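C-type lectin domain family 4 member F (Mus musculus, PDB 6JJJ) is a Kupffer cell receptor that binds galactose and fucose through its C-type lectin domain and could take part in endocytosis. Local coordinates at residues Tyr36-Asp41 and Gln68-Gln73; His80-Thr85 and Pro145-Lys150; Gly88-Trp93 and Arg125-His130. One frame throughout, in Å; residues are numbered along the deposited sequence.

Contact 1: residues Tyr36-Asp41 and Gln68-Gln73; sequences YYFSRD and QAFLVQ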
loop_
_atom_site.group_PDB
_atom_site.type_symbol
_atom_site.label_atom_id
_atom_site.label_comp_id
_atom_site.label_asym_id
_atom_site.label_seq_id
_atom_site.Cartn_x
_atom_site.Cartn_y
_atom_site.Cartn_z
ATOM N N TYR A 36 -0.334 12.336 -1.611
ATOM C CA TYR A 36 -1.446 13.162 -1.171
ATOM C C TYR A 36 -2.254 12.419 -0.119
ATOM O O TYR A 36 -2.444 11.202 -0.213
ATOM C CB TYR A 36 -2.352 13.537 -2.345
ATOM C CG TYR A 36 -1.667 14.342 -3.418
ATOM C CD1 TYR A 36 -0.836 13.736 -4.352
ATOM C CD2 TYR A 36 -1.858 15.713 -3.505
ATOM C CE1 TYR A 36 -0.214 14.478 -5.337
ATOM C CE2 TYR A 36 -1.243 16.458 -4.485
ATOM C CZ TYR A 36 -0.423 15.841 -5.398
ATOM O OH TYR A 36 0.185 16.597 -6.372
ATOM N N TYR A 37 -2.718 13.156 0.889
ATOM C CA TYR A 37 -3.555 12.608 1.951
ATOM C C TYR A 37 -4.868 13.376 2.000
ATOM O O TYR A 37 -4.873 14.589 2.234
ATOM C CB TYR A 37 -2.841 12.681 3.302
ATOM C CG TYR A 37 -3.694 12.235 4.466
ATOM C CD1 TYR A 37 -3.747 10.902 4.849
ATOM C CD2 TYR A 37 -4.447 13.153 5.185
ATOM C CE1 TYR A 37 -4.531 10.494 5.916
ATOM C CE2 TYR A 37 -5.228 12.756 6.250
ATOM C CZ TYR A 37 -5.268 11.426 6.611
ATOM O OH TYR A 37 -6.051 11.036 7.674
ATOM N N PHE A 38 -5.975 12.668 1.800
ATOM C CA PHE A 38 -7.311 13.249 1.881
ATOM C C PHE A 38 -7.891 12.918 3.250
ATOM O O PHE A 38 -8.069 11.742 3.585
ATOM C CB PHE A 38 -8.196 12.734 0.748
ATOM C CG PHE A 38 -7.676 13.089 -0.616
ATOM C CD1 PHE A 38 -6.678 12.329 -1.205
ATOM C CD2 PHE A 38 -8.161 14.193 -1.296
ATOM C CE1 PHE A 38 -6.180 12.658 -2.453
ATOM C CE2 PHE A 38 -7.668 14.524 -2.548
ATOM C CZ PHE A 38 -6.680 13.757 -3.127
ATOM N N SER A 39 -8.159 13.951 4.045
ATOM C CA SER A 39 -8.454 13.746 5.453
ATOM C C SER A 39 -9.818 13.083 5.634
ATOM O O SER A 39 -10.708 13.165 4.779
ATOM C CB SER A 39 -8.411 15.074 6.212
ATOM O OG SER A 39 -9.453 15.938 5.794
ATOM N N ARG A 40 -9.965 12.401 6.771
ATOM C CA ARG A 40 -11.234 11.806 7.167
ATOM C C ARG A 40 -11.979 12.646 8.197
ATOM O O ARG A 40 -13.195 12.484 8.345
ATOM C CB ARG A 40 -11.000 10.393 7.721
ATOM C CG ARG A 40 -10.163 10.326 8.988
ATOM C CD ARG A 40 -9.801 8.882 9.343
ATOM N NE ARG A 40 -8.390 8.583 9.103
ATOM C CZ ARG A 40 -7.423 8.779 9.995
ATOM N NH1 ARG A 40 -7.711 9.272 11.192
ATOM N NH2 ARG A 40 -6.166 8.480 9.693
ATOM N N ASP A 41 -11.282 13.543 8.888
ATOM C CA ASP A 41 -11.879 14.501 9.808
ATOM C C ASP A 41 -11.981 15.860 9.119
ATOM O O ASP A 41 -11.467 16.066 8.017
ATOM C CB ASP A 41 -11.036 14.593 11.086
ATOM C CG ASP A 41 -11.778 15.243 12.241
ATOM O OD1 ASP A 41 -12.992 15.512 12.114
ATOM O OD2 ASP A 41 -11.136 15.481 13.285
ATOM N N GLN A 68 -4.762 19.377 -10.565
ATOM C CA GLN A 68 -6.055 19.754 -10.005
ATOM C C GLN A 68 -7.114 18.707 -10.322
ATOM O O GLN A 68 -7.985 18.424 -9.490
ATOM C CB GLN A 68 -6.491 21.126 -10.528
ATOM C CG GLN A 68 -7.889 21.524 -10.060
ATOM C CD GLN A 68 -8.019 23.000 -9.719
ATOM O OE1 GLN A 68 -7.054 23.760 -9.791
ATOM N NE2 GLN A 68 -9.224 23.411 -9.333
ATOM N N ALA A 69 -7.062 18.125 -11.522
ATOM C CA ALA A 69 -8.015 17.077 -11.867
ATOM C C ALA A 69 -7.931 15.933 -10.867
ATOM O O ALA A 69 -8.952 15.486 -10.334
ATOM C CB ALA A 69 -7.755 16.573 -13.288
ATOM N N PHE A 70 -6.712 15.479 -10.565
ATOM C CA PHE A 70 -6.535 14.423 -9.578
ATOM C C PHE A 70 -7.273 14.760 -8.289
ATOM O O PHE A 70 -8.036 13.942 -7.762
ATOM C CB PHE A 70 -5.047 14.210 -9.305
ATOM C CG PHE A 70 -4.778 13.314 -8.143
ATOM C CD1 PHE A 70 -5.046 11.959 -8.223
ATOM C CD2 PHE A 70 -4.266 13.826 -6.965
ATOM C CE1 PHE A 70 -4.802 11.129 -7.148
ATOM C CE2 PHE A 70 -4.020 13.001 -5.886
ATOM C CZ PHE A 70 -4.287 11.652 -5.977
ATOM N N LEU A 71 -7.064 15.970 -7.772
ATOM C CA LEU A 71 -7.790 16.411 -6.587
ATOM C C LEU A 71 -9.294 16.334 -6.822
ATOM O O LEU A 71 -10.023 15.677 -6.070
ATOM C CB LEU A 71 -7.378 17.834 -6.216
ATOM C CG LEU A 71 -6.042 18.063 -5.508
ATOM C CD1 LEU A 71 -6.002 17.362 -4.155
ATOM C CD2 LEU A 71 -4.873 17.626 -6.380
ATOM N N VAL A 72 -9.775 17.005 -7.872
ATOM C CA VAL A 72 -11.213 17.151 -8.085
ATOM C C VAL A 72 -11.908 15.795 -8.065
ATOM O O VAL A 72 -12.928 15.615 -7.390
ATOM C CB VAL A 72 -11.486 17.907 -9.399
ATOM C CG1 VAL A 72 -12.954 17.804 -9.780
ATOM C CG2 VAL A 72 -11.073 19.368 -9.265
ATOM N N GLN A 73 -11.376 14.816 -8.808
ATOM C CA GLN A 73 -12.065 13.531 -8.868
ATOM C C GLN A 73 -11.939 12.745 -7.567
ATOM O O GLN A 73 -12.752 11.847 -7.318
ATOM C CB GLN A 73 -11.541 12.659 -10.012
ATOM C CG GLN A 73 -10.562 13.315 -10.960
ATOM C CD GLN A 73 -10.404 12.541 -12.254
ATOM O OE1 GLN A 73 -9.399 11.860 -12.468
ATOM N NE2 GLN A 73 -11.398 12.644 -13.129
#
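The Phe70 ring turns its edge to the face of Tyr36. Its CE2 lies about 3.5 Å above the Tyr36 ring plane, toward the rim. The same corner of Phe70 also meets the edge of Phe38, near the Phe38 plane. The three residues form an aromatic cluster where helix 65-75 of the C-type lectin fold lies against strand 34-38. Tyr36 and Phe70 are an edge-to-face pair, with ring centroids 5.1 Å apart and planes at 60°. Phe38 and Phe70 meet at an oblique angle, CZ of Phe38 being 3.9 Å from CE2 of Phe70. Phe70 reaches the strand because its CG is anti to the backbone N (chi1 170°).

The ring of Phe70 also stacks with Phe31 of strand 28-31, so a second strand of the sheet holds it. The helix and strand run at 24° to each other, with short-segment axes 11.1 Å apart. Side chains bridge that gap, and no hydrogen bond joins residues 36-41 to residues 68-73. Tyr36 OH instead bonds to Glu67 OE2, one turn earlier on the helix. Arg40 of a neighbouring subunit packs on Phe70, so the cluster lies next to a subunit interface. Leu71 adds the aliphatic part: its CB does not point straight at the strand, but its CD1 methyl comes 3.7 Å from CE2 of Phe38.

Contact 2: residues His80-Thr85 and Pro145-Lys150; sequences HWIGLT and PWVCKK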
loop_
_atom_site.group_PDB
_atom_site.type_symbol
_atom_site.label_atom_id
_atom_site.label_comp_id
_atom_site.label_asym_id
_atom_site.label_seq_id
_atom_site.Cartn_x
_atom_site.Cartn_y
_atom_site.Cartn_z
ATOM N N HIS A 80 -12.537 20.812 0.114
ATOM C CA HIS A 80 -11.300 20.471 0.804
ATOM C C HIS A 80 -10.389 21.686 0.857
ATOM O O HIS A 80 -10.090 22.289 -0.178
ATOM C CB HIS A 80 -10.540 19.336 0.098
ATOM C CG HIS A 80 -10.971 17.955 0.478
ATOM N ND1 HIS A 80 -11.227 17.584 1.778
ATOM C CD2 HIS A 80 -11.130 16.836 -0.269
ATOM C CE1 HIS A 80 -11.551 16.304 1.813
ATOM N NE2 HIS A 80 -11.506 15.827 0.584
ATOM N N TRP A 81 -9.919 22.021 2.056
ATOM C CA TRP A 81 -8.931 23.081 2.195
ATOM C C TRP A 81 -7.725 22.835 1.299
ATOM O O TRP A 81 -7.446 21.686 0.942
ATOM C CB TRP A 81 -8.437 23.190 3.637
ATOM C CG TRP A 81 -9.333 23.893 4.583
ATOM C CD1 TRP A 81 -9.733 23.450 5.806
ATOM C CD2 TRP A 81 -9.932 25.180 4.402
ATOM N NE1 TRP A 81 -10.545 24.380 6.403
ATOM C CE2 TRP A 81 -10.688 25.450 5.559
ATOM C CE3 TRP A 81 -9.907 26.127 3.374
ATOM C CZ2 TRP A 81 -11.413 26.629 5.716
ATOM C CZ3 TRP A 81 -10.627 27.294 3.532
ATOM C CH2 TRP A 81 -11.369 27.536 4.694
ATOM N N ILE A 82 -7.003 23.897 0.935
ATOM C CA ILE A 82 -5.707 23.788 0.279
ATOM C C ILE A 82 -4.818 24.920 0.780
ATOM O O ILE A 82 -5.255 25.811 1.511
ATOM C CB ILE A 82 -5.820 23.815 -1.259
ATOM C CG1 ILE A 82 -6.702 24.973 -1.721
ATOM C CG2 ILE A 82 -6.375 22.490 -1.771
ATOM C CD1 ILE A 82 -6.670 25.200 -3.218
ATOM N N GLY A 83 -3.558 24.887 0.353
ATOM C CA GLY A 83 -2.532 25.738 0.922
ATOM C C GLY A 83 -2.410 27.136 0.353
ATOM O O GLY A 83 -1.309 27.696 0.329
ATOM N N LEU A 84 -3.516 27.713 -0.102
ATOM C CA LEU A 84 -3.528 29.071 -0.627
ATOM C C LEU A 84 -4.155 30.023 0.385
ATOM O O LEU A 84 -5.036 29.640 1.160
ATOM C CB LEU A 84 -4.299 29.137 -1.946
ATOM C CG LEU A 84 -3.957 30.300 -2.880
ATOM C CD1 LEU A 84 -2.490 30.270 -3.277
ATOM C CD2 LEU A 84 -4.848 30.273 -4.117
ATOM N N THR A 85 -3.675 31.265 0.385
ATOM C CA THR A 85 -4.203 32.272 1.296
ATOM C C THR A 85 -3.600 33.635 0.980
ATOM O O THR A 85 -2.441 33.739 0.569
ATOM C CB THR A 85 -3.918 31.903 2.761
ATOM O OG1 THR A 85 -4.297 32.991 3.617
ATOM C CG2 THR A 85 -2.439 31.587 2.961
ATOM N N PRO A 145 -12.610 19.660 5.654
ATOM C CA PRO A 145 -11.497 18.711 5.480
ATOM C C PRO A 145 -10.408 19.337 4.623
ATOM O O PRO A 145 -10.534 20.497 4.217
ATOM C CB PRO A 145 -12.154 17.503 4.802
ATOM C CG PRO A 145 -13.361 18.069 4.111
ATOM C CD PRO A 145 -13.832 19.242 4.940
ATOM N N TRP A 146 -9.342 18.597 4.330
ATOM C CA TRP A 146 -8.192 19.183 3.656
ATOM C C TRP A 146 -7.440 18.111 2.879
ATOM O O TRP A 146 -7.796 16.932 2.897
ATOM C CB TRP A 146 -7.249 19.847 4.661
ATOM C CG TRP A 146 -6.619 18.853 5.595
ATOM C CD1 TRP A 146 -5.439 18.193 5.414
ATOM C CD2 TRP A 146 -7.146 18.397 6.845
ATOM N NE1 TRP A 146 -5.194 17.360 6.480
ATOM C CE2 TRP A 146 -6.228 17.467 7.371
ATOM C CE3 TRP A 146 -8.305 18.686 7.573
ATOM C CZ2 TRP A 146 -6.432 16.828 8.592
ATOM C CZ3 TRP A 146 -8.504 18.052 8.785
ATOM C CH2 TRP A 146 -7.574 17.132 9.281
ATOM N N VAL A 147 -6.382 18.537 2.193
ATOM C CA VAL A 147 -5.489 17.632 1.475
ATOM C C VAL A 147 -4.051 18.086 1.696
ATOM O O VAL A 147 -3.718 19.254 1.468
ATOM C CB VAL A 147 -5.838 17.579 -0.027
ATOM C CG1 VAL A 147 -5.880 18.985 -0.611
ATOM C CG2 VAL A 147 -4.855 16.697 -0.772
ATOM N N CYS A 148 -3.198 17.159 2.125
ATOM C CA CYS A 148 -1.773 17.415 2.288
ATOM C C CYS A 148 -1.007 16.910 1.071
ATOM O O CYS A 148 -1.445 15.985 0.382
ATOM C CB CYS A 148 -1.221 16.728 3.542
ATOM S SG CYS A 148 -2.100 17.029 5.102
ATOM N N LYS A 149 0.153 17.518 0.815
ATOM C CA LYS A 149 1.043 17.067 -0.251
ATOM C C LYS A 149 2.449 16.865 0.299
ATOM O O LYS A 149 2.925 17.648 1.126
ATOM C CB LYS A 149 1.087 18.060 -1.427
ATOM C CG LYS A 149 2.006 17.616 -2.565
ATOM C CD LYS A 149 1.625 18.236 -3.903
ATOM C CE LYS A 149 2.233 19.620 -4.091
ATOM N NZ LYS A 149 1.984 20.148 -5.465
ATOM N N LYS A 150 3.116 15.823 -0.190
ATOM C CA LYS A 150 4.435 15.438 0.292
ATOM C C LYS A 150 5.319 15.077 -0.888
ATOM O O LYS A 150 4.861 14.461 -1.853
ATOM C CB LYS A 150 4.343 14.259 1.265
ATOM C CG LYS A 150 5.687 13.766 1.771
ATOM C CD LYS A 150 5.521 12.615 2.756
ATOM C CE LYS A 150 5.129 13.107 4.145
ATOM N NZ LYS A 150 6.324 13.262 5.029
#
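His80 and Pro145 cross at about a right angle. The ring of Pro145 sits at the edge of the imidazole, near its plane, with both CB and CG beside ND1. The carbonyl O of Trp146 lies over one face of the same imidazole, about 3.6 Å above the plane and toward the rim. His80 is thus met on an edge by the proline and on a face by the next peptide. ND1 is also near Trp146 N, but the angle is too poor for a hydrogen bond.

One backbone bond crosses the contact. Trp81 N donates to Pro145 O over 2.7 Å, and the bond is nearly straight at 168°.

The two tryptophans touch at their roots, CB of Trp81 to CB of Trp146, 3.7 Å. Their indoles then part. Trp81 goes to Trp45, Tyr144 and His130, and meets the first two edge to face. The CB bond of Trp146 leads away from strand 80-85, and with CG between N and the carbonyl carbon (chi1 66°) the indole reaches Phe51.

Ile82 and Val147 lie side by side and point the same way. CG2 of Ile82 is 3.7 Å from CG1 of Val147. The Val147 methyl also comes 3.5 Å from the carbonyl O of Trp81. Beyond the contact, Cys148 forms a disulfide with Cys52 and anchors strand 147-151 to helix 45-54.

Residues Trp81 to Leu84 spell the WIGL motif of C-type lectins. Here the WIGL strand of one sheet packs on the last strand of the other, consistent with the C-type lectin fold.

Contact 3: residues Gly88-Trp93 and Arg125-His130; sequences GTEGIW and REDCVH. With CA (calcium ion), chain G; CA (calcium ion), chain H.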
loop_
_atom_site.group_PDB
_atom_site.type_symbol
_atom_site.label_atom_id
_atom_site.label_comp_id
_atom_site.label_asym_id
_atom_site.label_seq_id
_atom_site.Cartn_x
_atom_site.Cartn_y
_atom_site.Cartn_z
ATOM N N GLY A 88 -1.520 37.291 5.046
ATOM C CA GLY A 88 -0.541 38.311 5.379
ATOM C C GLY A 88 -0.944 39.672 4.848
ATOM O O GLY A 88 -1.004 40.632 5.613
ATOM N N THR A 89 -1.212 39.776 3.539
ATOM C CA THR A 89 -1.786 40.980 2.945
ATOM C C THR A 89 -2.975 40.576 2.085
ATOM O O THR A 89 -2.897 39.602 1.331
ATOM C CB THR A 89 -0.771 41.741 2.091
ATOM O OG1 THR A 89 -0.875 41.317 0.728
ATOM C CG2 THR A 89 0.643 41.489 2.591
ATOM N N GLU A 90 -4.075 41.326 2.203
ATOM C CA GLU A 90 -5.328 40.924 1.574
ATOM C C GLU A 90 -5.198 40.763 0.065
ATOM O O GLU A 90 -5.974 40.018 -0.546
ATOM C CB GLU A 90 -6.416 41.946 1.893
ATOM C CG GLU A 90 -7.778 41.580 1.357
ATOM C CD GLU A 90 -8.222 40.204 1.802
ATOM O OE1 GLU A 90 -7.859 39.791 2.924
ATOM O OE2 GLU A 90 -8.918 39.533 1.017
ATOM N N GLY A 91 -4.243 41.447 -0.554
ATOM C CA GLY A 91 -4.118 41.398 -1.996
ATOM C C GLY A 91 -3.403 40.163 -2.497
ATOM O O GLY A 91 -3.949 39.404 -3.305
ATOM N N ILE A 92 -2.185 39.945 -2.020
ATOM C CA ILE A 92 -1.334 38.896 -2.565
ATOM C C ILE A 92 -1.743 37.556 -1.971
ATOM O O ILE A 92 -1.895 37.422 -0.750
ATOM C CB ILE A 92 0.149 39.197 -2.285
ATOM C CG1 ILE A 92 0.476 38.927 -0.813
ATOM C CG2 ILE A 92 0.476 40.638 -2.655
ATOM C CD1 ILE A 92 1.844 39.415 -0.372
ATOM N N TRP A 93 -1.918 36.562 -2.835
ATOM C CA TRP A 93 -2.032 35.173 -2.426
ATOM C C TRP A 93 -0.652 34.522 -2.492
ATOM O O TRP A 93 0.262 35.020 -3.153
ATOM C CB TRP A 93 -3.002 34.411 -3.328
ATOM C CG TRP A 93 -4.388 34.979 -3.364
ATOM C CD1 TRP A 93 -4.855 35.939 -4.212
ATOM C CD2 TRP A 93 -5.496 34.600 -2.537
ATOM N NE1 TRP A 93 -6.181 36.193 -3.956
ATOM C CE2 TRP A 93 -6.598 35.384 -2.932
ATOM C CE3 TRP A 93 -5.661 33.682 -1.496
ATOM C CZ2 TRP A 93 -7.846 35.277 -2.325
ATOM C CZ3 TRP A 93 -6.900 33.579 -0.893
ATOM C CH2 TRP A 93 -7.976 34.371 -1.310
ATOM N N ARG A 125 -13.334 37.974 7.225
ATOM C CA ARG A 125 -13.273 38.017 5.772
ATOM C C ARG A 125 -12.924 36.608 5.291
ATOM O O ARG A 125 -12.995 35.639 6.052
ATOM C CB ARG A 125 -12.250 39.052 5.317
ATOM C CG ARG A 125 -12.565 40.468 5.773
ATOM C CD ARG A 125 -13.882 40.983 5.237
ATOM N NE ARG A 125 -13.989 42.430 5.402
ATOM C CZ ARG A 125 -14.387 43.028 6.522
ATOM N NH1 ARG A 125 -14.706 42.308 7.587
ATOM N NH2 ARG A 125 -14.456 44.351 6.578
ATOM N N GLU A 126 -12.547 36.464 4.024
ATOM C CA GLU A 126 -12.158 35.168 3.472
ATOM C C GLU A 126 -10.700 35.220 3.031
ATOM O O GLU A 126 -10.359 35.942 2.088
ATOM C CB GLU A 126 -13.070 34.782 2.308
ATOM C CG GLU A 126 -14.528 34.598 2.709
ATOM C CD GLU A 126 -15.373 34.062 1.576
ATOM O OE1 GLU A 126 -15.100 34.431 0.416
ATOM O OE2 GLU A 126 -16.301 33.273 1.845
ATOM N N ASP A 127 -9.841 34.458 3.722
ATOM C CA ASP A 127 -8.412 34.428 3.425
ATOM C C ASP A 127 -7.876 33.006 3.282
ATOM O O ASP A 127 -6.663 32.793 3.382
ATOM C CB ASP A 127 -7.616 35.163 4.505
ATOM C CG ASP A 127 -8.010 36.611 4.630
ATOM O OD1 ASP A 127 -8.388 37.209 3.604
ATOM O OD2 ASP A 127 -7.932 37.154 5.751
ATOM N N CYS A 128 -8.746 32.027 3.057
ATOM C CA CYS A 128 -8.331 30.641 2.904
ATOM C C CYS A 128 -9.151 30.014 1.790
ATOM O O CYS A 128 -10.305 30.387 1.563
ATOM C CB CYS A 128 -8.494 29.853 4.212
ATOM S SG CYS A 128 -7.318 30.344 5.509
ATOM N N VAL A 129 -8.534 29.072 1.079
ATOM C CA VAL A 129 -9.104 28.502 -0.135
ATOM C C VAL A 129 -9.385 27.021 0.070
ATOM O O VAL A 129 -8.543 26.288 0.597
ATOM C CB VAL A 129 -8.164 28.705 -1.342
ATOM C CG1 VAL A 129 -8.763 28.091 -2.595
ATOM C CG2 VAL A 129 -7.864 30.182 -1.540
ATOM N N HIS A 130 -10.565 26.581 -0.364
ATOM C CA HIS A 130 -10.897 25.163 -0.444
ATOM C C HIS A 130 -11.353 24.854 -1.867
ATOM O O HIS A 130 -11.497 25.753 -2.704
ATOM C CB HIS A 130 -11.965 24.773 0.589
ATOM C CG HIS A 130 -13.253 25.526 0.459
ATOM N ND1 HIS A 130 -14.126 25.682 1.515
ATOM C CD2 HIS A 130 -13.823 26.156 -0.595
ATOM C CE1 HIS A 130 -15.173 26.381 1.119
ATOM N NE2 HIS A 130 -15.016 26.680 -0.158
HETATM CA CA CA G . -8.689 37.439 1.352
HETATM CA CA CA H . -16.028 33.128 -1.128
HETATM O O HOH W 1 -18.264 32.733 -1.384
#
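Two calcium sites of the C-type lectin domain meet here, and Glu126 serves both. Its carbonyl O binds the chain G calcium at 2.4 Å. Its side chain extends to the chain H calcium, with OE1 at 2.2 Å. Trp118 is the main polar partner of that carboxylate. At the first calcium, Glu90 comes from the 88-93 loop and Asp127 from residues 125-130. OE2 of Glu90 lies 2.1 Å and OD1 of Asp127 2.3 Å from the chain G calcium. The two side chains cross at about a right angle, with carboxylate planes 41° apart. The bend of Glu90 at chi2 (54°) turns its carboxylate to the metal. Asp86 and Asn117 complete this site.

Apart from the metal, Trp93 packs on Val129: CZ3 of Trp93 lies 3.6 Å from CG2 of Val129. Asp127 and Cys128 both face Met138 in a classic beta bulge.

The chain H calcium is also bound by Asp116, Asn136 and Asp137, and by a water. Asp116 ends a QPD sequence, consistent with galactose binding there. The chain G calcium probably offsets the negative charge of Glu90 and Asp127, which would help hold their two carboxylates so close.

In the fold
From the N terminus, contact 1 comes first. It closes a loop that holds helix 45-54 and sets helix 65-75 against the sheet of strands 28-31 and 34-38. Strand 80-85 follows and opens contact 2, which closes only at 145-150, on the last strand of the chain. Contact 3 falls wholly within that long loop and draws its calcium-binding parts together. Contacts 1 and 2 share a sheet, since strands 34-38 and 147-151 are neighbours, and Ser39 OG bonds to Trp146 N. Contacts 2 and 3 share the other sheet through strands 80-85 and 128-131. Contacts 1 and 3 do not touch; their centres are about 21 Å apart.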